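Local coordinates for protein vinylacetyl-CoA Delta-isomerase (Nitrosopumilus maritimus SCM1, PDB 6VJR) that probably interconverts 4-hydroxybutyryl-CoA and crotonyl-CoA, with vinylacetyl-CoA isomerase activity, using a bound FAD and a [4Fe-4S] cluster, at residues T45-L48 / A49-E52; V67-F70 / L71-A74. One frame throughout, in Å; residues are numbered along the deposited sequence.

Contact 1: T45-L48 / A49-E52; sequences TYDL and ALRE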
ATOM      1  N   THR A  45      -6.717   7.392 -34.856  1.00 15.55           N
ATOM      2  CA  THR A  45      -6.130   6.094 -35.148  1.00 15.04           C
ATOM      3  C   THR A  45      -5.837   5.965 -36.646  1.00 16.97           C
ATOM      4  O   THR A  45      -4.926   5.239 -37.003  1.00 20.55           O
ATOM      5  CB  THR A  45      -7.025   4.939 -34.714  1.00 16.18           C
ATOM      6  OG1 THR A  45      -8.213   4.743 -35.477  1.00 15.93           O
ATOM      7  CG2 THR A  45      -7.387   5.012 -33.242  1.00 16.95           C
ATOM      8  N   TYR A  46      -6.629   6.624 -37.490  1.00 15.63           N
ATOM      9  CA  TYR A  46      -6.347   6.660 -38.914  1.00 16.04           C
ATOM     10  C   TYR A  46      -5.212   7.628 -39.189  1.00 16.49           C
ATOM     11  O   TYR A  46      -4.359   7.330 -40.004  1.00 18.89           O
ATOM     12  CB  TYR A  46      -7.613   7.005 -39.700  1.00 16.75           C
ATOM     13  CG  TYR A  46      -8.726   5.964 -39.742  1.00 17.48           C
ATOM     14  CD1 TYR A  46      -9.735   5.894 -38.796  1.00 17.03           C
ATOM     15  CD2 TYR A  46      -8.756   5.044 -40.769  1.00 17.94           C
ATOM     16  CE1 TYR A  46     -10.747   4.944 -38.886  1.00 16.80           C
ATOM     17  CE2 TYR A  46      -9.774   4.129 -40.905  1.00 18.93           C
ATOM     18  CZ  TYR A  46     -10.776   4.060 -39.950  1.00 17.93           C
ATOM     19  OH  TYR A  46     -11.762   3.136 -40.127  1.00 19.72           O
ATOM     20  N   ASP A  47      -5.264   8.815 -38.591  1.00 17.84           N
ATOM     21  CA  ASP A  47      -4.248   9.832 -38.840  1.00 20.03           C
ATOM     22  C   ASP A  47      -2.856   9.349 -38.418  1.00 19.27           C
ATOM     23  O   ASP A  47      -1.864   9.627 -39.064  1.00 18.91           O
ATOM     24  CB  ASP A  47      -4.682  11.172 -38.259  1.00 20.22           C
ATOM     25  CG  ASP A  47      -5.895  11.812 -38.944  1.00 21.55           C
ATOM     26  OD1 ASP A  47      -6.126  11.553 -40.181  1.00 23.22           O
ATOM     27  OD2 ASP A  47      -6.580  12.622 -38.261  1.00 25.44           O
ATOM     28  N   LEU A  48      -2.757   8.659 -37.282  1.00 17.98           N
ATOM     29  CA  LEU A  48      -1.469   8.150 -36.845  1.00 17.40           C
ATOM     30  C   LEU A  48      -0.877   7.174 -37.866  1.00 18.36           C
ATOM     31  O   LEU A  48       0.319   7.217 -38.122  1.00 19.59           O
ATOM     32  CB  LEU A  48      -1.587   7.528 -35.462  1.00 17.27           C
ATOM     33  CG  LEU A  48      -0.304   6.892 -34.930  1.00 17.96           C
ATOM     34  CD1 LEU A  48       0.683   8.029 -34.740  1.00 18.47           C
ATOM     35  CD2 LEU A  48      -0.484   6.102 -33.658  1.00 18.75           C
ATOM     36  N   ALA A  49      -1.715   6.330 -38.476  1.00 19.12           N
ATOM     37  CA  ALA A  49      -1.231   5.402 -39.491  1.00 20.10           C
ATOM     38  C   ALA A  49      -0.656   6.130 -40.709  1.00 23.21           C
ATOM     39  O   ALA A  49       0.228   5.584 -41.355  1.00 25.50           O
ATOM     40  CB  ALA A  49      -2.336   4.434 -39.854  1.00 21.48           C
ATOM     41  N   LEU A  50      -1.148   7.347 -41.021  1.00 21.81           N
ATOM     42  CA  LEU A  50      -0.590   8.156 -42.099  1.00 24.74           C
ATOM     43  C   LEU A  50       0.716   8.815 -41.678  1.00 23.97           C
ATOM     44  O   LEU A  50       1.631   8.928 -42.479  1.00 29.92           O
ATOM     45  CB  LEU A  50      -1.619   9.206 -42.516  1.00 25.86           C
ATOM     46  CG  LEU A  50      -2.828   8.663 -43.290  1.00 29.05           C
ATOM     47  CD1 LEU A  50      -3.769   9.805 -43.559  1.00 31.27           C
ATOM     48  CD2 LEU A  50      -2.416   7.980 -44.592  1.00 33.14           C
ATOM     49  N   ARG A  51       0.777   9.327 -40.445  1.00 22.12           N
ATOM     50  CA  ARG A  51       1.962  10.036 -39.978  1.00 23.08           C
ATOM     51  C   ARG A  51       3.115   9.105 -39.622  1.00 22.78           C
ATOM     52  O   ARG A  51       4.262   9.489 -39.772  1.00 25.82           O
ATOM     53  CB  ARG A  51       1.610  10.850 -38.740  1.00 24.35           C
ATOM     54  CG  ARG A  51       0.714  12.008 -39.131  1.00 29.35           C
ATOM     55  CD  ARG A  51       0.707  13.080 -38.050  1.00 30.70           C
ATOM     56  NE  ARG A  51       0.540  12.557 -36.699  1.00 26.67           N
ATOM     57  CZ  ARG A  51      -0.598  12.220 -36.092  1.00 25.38           C
ATOM     58  NH1 ARG A  51      -0.498  11.571 -34.948  1.00 25.06           N
ATOM     59  NH2 ARG A  51      -1.809  12.544 -36.551  1.00 26.86           N
ATOM     60  N   GLU A  52       2.801   7.938 -39.040  1.00 23.14           N
ATOM     61  CA  GLU A  52       3.784   7.031 -38.462  1.00 21.71           C
ATOM     62  C   GLU A  52       3.457   5.631 -38.961  1.00 20.06           C
ATOM     63  O   GLU A  52       3.018   4.796 -38.185  1.00 20.84           O
ATOM     64  CB  GLU A  52       3.747   7.164 -36.929  1.00 22.90           C
ATOM     65  CG  GLU A  52       4.010   8.590 -36.468  1.00 25.42           C
ATOM     66  CD  GLU A  52       4.340   8.806 -34.988  1.00 30.28           C
ATOM     67  OE1 GLU A  52       4.901   7.864 -34.359  1.00 33.33           O
ATOM     68  OE2 GLU A  52       4.038   9.897 -34.430  1.00 37.22           O
TER
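L48 meets R51 and E52 on the last turn of helix 36-51. Its CD1 methyl does most of the touching. It lies 3.7 Å from R51 NH1 and equally 3.7 Å from E52 CD, so one methyl packs against two polar side chains. L48 CG stands anti to the backbone N (chi1 177°), and this sends the isobutyl group along the helix surface toward R51 and E52. The R51 side chain crosses it at about a right angle.

R51 folds back over the preceding turn. Its chain bends at chi3 (-46°), and one face of the guanidinium lies over D47 O and L48 CA, both toward its rim. NH2 reaches D47 CB at 3.6 Å. The D47 carboxylate is near but does not contact the guanidinium; D47 OD1 accepts from the backbone N of G5 instead. R51 NH1 forms a salt bridge with E44, two turns earlier on the same helix, which is consistent with the folded-back course of the chain.

The backbone beneath is helical through R51. R51 N donates to D47 O at 3.0 Å. E52 N donates to L48 O at 2.7 Å. L50 N has two weak bonds, to Y46 O and D47 O. E52 is the first residue to leave helical phi/psi, and it sits at the N-cap position of helix 53-56.

Farther out, L48 packs on L90 of helix 77-94 and on A56, while T45 OG1 hydrogen-bonds R100, with the T45 side chain about 8 Å from the bound iron-sulfur cluster. The whole is a helix C-terminal turn leading directly into a second short helix, within the HpaB-type N-terminal region.

Contact 2: V67-F70 / L71-A74; sequences VNRF and LHIA
L71 N donates to N68 O at 2.8 Å, and H72 N donates to R69 O at 3.2 Å. These two successive i to i+3 bonds wind the chain into a short 3-10 turn as strand 66-68 ends. A water donates to R69 O and H72 O, each at 2.8 Å, and bridges the end of the turn.

N68 also starts the turn with its side chain. Its OD1 accepts from F70 N at 2.9 Å, forming an Asx turn.

Among the side chains, L71 CB lies 3.5 Å from N68 O. V67 CG2 comes to 4.1 Å from H72 CB, the two groups crossing at about a right angle. H72 CB also rests 3.5 Å from R69 O. With H72 CG anti to the backbone N (chi1 -180°), the ring extends away from that N, and NE2 hydrogen-bonds D79 of helix 77-94. The R69 guanidinium is held by the carbonyls of A54 and L55. L71 packs on M107 of helix 101-121, and F70 packs on C101, M86 and L90, about 6 Å from the iron-sulfur cluster. This is a strand-to-loop exit through an Asx turn and a 3-10 turn, beside the cluster site.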
ATOM      1  N   VAL A  67      -2.186  -2.664 -43.908  1.00 20.88           N
ATOM      2  CA  VAL A  67      -3.432  -2.476 -43.185  1.00 20.42           C
ATOM      3  C   VAL A  67      -3.194  -1.694 -41.895  1.00 17.48           C
ATOM      4  O   VAL A  67      -2.114  -1.691 -41.336  1.00 17.97           O
ATOM      5  CB  VAL A  67      -4.152  -3.804 -42.859  1.00 18.95           C
ATOM      6  CG1 VAL A  67      -4.372  -4.627 -44.127  1.00 21.13           C
ATOM      7  CG2 VAL A  67      -3.378  -4.643 -41.856  1.00 20.98           C
ATOM      8  N   ASN A  68      -4.234  -1.021 -41.425  1.00 18.03           N
ATOM      9  CA  ASN A  68      -4.172  -0.418 -40.106  1.00 16.98           C
ATOM     10  C   ASN A  68      -3.852  -1.520 -39.088  1.00 16.19           C
ATOM     11  O   ASN A  68      -4.439  -2.587 -39.122  1.00 16.76           O
ATOM     12  CB  ASN A  68      -5.468   0.318 -39.797  1.00 17.59           C
ATOM     13  CG  ASN A  68      -5.350   1.161 -38.555  1.00 16.74           C
ATOM     14  OD1 ASN A  68      -5.350   0.635 -37.444  1.00 18.81           O
ATOM     15  ND2 ASN A  68      -5.254   2.467 -38.731  1.00 19.17           N
ATOM     16  N   ARG A  69      -2.938  -1.227 -38.151  1.00 16.93           N
ATOM     17  CA  ARG A  69      -2.522  -2.227 -37.164  1.00 16.64           C
ATOM     18  C   ARG A  69      -3.688  -2.718 -36.299  1.00 14.64           C
ATOM     19  O   ARG A  69      -3.674  -3.858 -35.872  1.00 14.76           O
ATOM     20  CB  ARG A  69      -1.328  -1.763 -36.324  1.00 17.04           C
ATOM     21  CG  ARG A  69      -0.815  -2.816 -35.354  1.00 17.27           C
ATOM     22  CD  ARG A  69       0.468  -2.373 -34.732  1.00 16.91           C
ATOM     23  NE  ARG A  69       1.555  -2.030 -35.646  1.00 18.26           N
ATOM     24  CZ  ARG A  69       2.287  -2.873 -36.354  1.00 19.62           C
ATOM     25  NH1 ARG A  69       3.280  -2.389 -37.076  1.00 23.19           N
ATOM     26  NH2 ARG A  69       2.091  -4.179 -36.316  1.00 19.78           N
ATOM     27  N   PHE A  70      -4.741  -1.925 -36.133  1.00 14.57           N
ATOM     28  CA  PHE A  70      -5.921  -2.397 -35.421  1.00 15.70           C
ATOM     29  C   PHE A  70      -6.663  -3.517 -36.142  1.00 14.75           C
ATOM     30  O   PHE A  70      -7.448  -4.228 -35.516  1.00 14.63           O
ATOM     31  CB  PHE A  70      -6.895  -1.261 -35.108  1.00 15.27           C
ATOM     32  CG  PHE A  70      -6.413  -0.351 -34.003  1.00 14.86           C
ATOM     33  CD1 PHE A  70      -6.444  -0.783 -32.685  1.00 15.81           C
ATOM     34  CD2 PHE A  70      -5.909   0.903 -34.265  1.00 16.34           C
ATOM     35  CE1 PHE A  70      -6.044   0.055 -31.656  1.00 16.18           C
ATOM     36  CE2 PHE A  70      -5.498   1.736 -33.240  1.00 15.67           C
ATOM     37  CZ  PHE A  70      -5.590   1.325 -31.938  1.00 16.37           C
ATOM     38  N   LEU A  71      -6.382  -3.734 -37.436  1.00 14.98           N
ATOM     39  CA  LEU A  71      -7.059  -4.784 -38.204  1.00 16.48           C
ATOM     40  C   LEU A  71      -6.134  -5.970 -38.484  1.00 15.99           C
ATOM     41  O   LEU A  71      -6.489  -6.881 -39.255  1.00 18.28           O
ATOM     42  CB  LEU A  71      -7.537  -4.166 -39.522  1.00 17.07           C
ATOM     43  CG  LEU A  71      -8.645  -3.114 -39.418  1.00 18.65           C
ATOM     44  CD1 LEU A  71      -8.826  -2.351 -40.734  1.00 19.10           C
ATOM     45  CD2 LEU A  71      -9.912  -3.801 -39.001  1.00 19.31           C
ATOM     46  N   HIS A  72      -4.924  -5.901 -37.939  1.00 15.68           N
ATOM     47  CA  HIS A  72      -3.891  -6.882 -38.225  1.00 15.01           C
ATOM     48  C   HIS A  72      -3.932  -8.064 -37.261  1.00 14.50           C
ATOM     49  O   HIS A  72      -3.994  -7.885 -36.053  1.00 14.15           O
ATOM     50  CB  HIS A  72      -2.522  -6.218 -38.212  1.00 16.44           C
ATOM     51  CG  HIS A  72      -1.403  -7.142 -38.501  1.00 15.60           C
ATOM     52  ND1 HIS A  72      -1.244  -7.773 -39.717  1.00 17.38           N
ATOM     53  CD2 HIS A  72      -0.284  -7.393 -37.819  1.00 17.28           C
ATOM     54  CE1 HIS A  72      -0.097  -8.458 -39.686  1.00 17.93           C
ATOM     55  NE2 HIS A  72       0.522  -8.202 -38.555  1.00 16.74           N
ATOM     56  N   ILE A  73      -3.862  -9.271 -37.836  1.00 16.42           N
ATOM     57  CA  ILE A  73      -3.790 -10.516 -37.091  1.00 15.06           C
ATOM     58  C   ILE A  73      -2.289 -10.787 -36.865  1.00 15.61           C
ATOM     59  O   ILE A  73      -1.501 -10.942 -37.795  1.00 16.60           O
ATOM     60  CB  ILE A  73      -4.473 -11.678 -37.812  1.00 16.63           C
ATOM     61  CG1 ILE A  73      -5.961 -11.427 -38.163  1.00 16.09           C
ATOM     62  CG2 ILE A  73      -4.270 -12.953 -37.026  1.00 17.69           C
ATOM     63  CD1 ILE A  73      -6.894 -11.211 -37.013  1.00 17.01           C
ATOM     64  N   ALA A  74      -1.900 -10.721 -35.591  1.00 15.19           N
ATOM     65  CA  ALA A  74      -0.485 -10.687 -35.212  1.00 15.76           C
ATOM     66  C   ALA A  74       0.232 -11.954 -35.656  1.00 16.14           C
ATOM     67  O   ALA A  74      -0.220 -13.047 -35.377  1.00 17.24           O
ATOM     68  CB  ALA A  74      -0.378 -10.520 -33.712  1.00 16.69           C
TER
HETATM   69  O   HOH W   1      -2.476  -6.047 -34.581  1.00 16.48           O

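How the contacts relate
Contact 1 comes first along the chain and contact 2 follows, their centres 13 Å apart. Between them come helix 53-56 and strand 57-59; contact 2 opens on the antiparallel partner strand, 66-68. The chain thus doubles back, and the contacts touch. T45 O lies 3.3 Å from N68 ND2, a probable hydrogen bond, while T45 CG2 packs 3.8 Å from F70 CE2. A49 CB also rests against N68 ND2. Both contacts lean on helix 77-94, and both belong to the N-terminal region of the 4-hydroxyphenylacetate 3-hydroxylase type. T45 and F70 are near C101, a ligand of the [4Fe-4S] cluster, so this joint probably belongs to the second shell of the cluster.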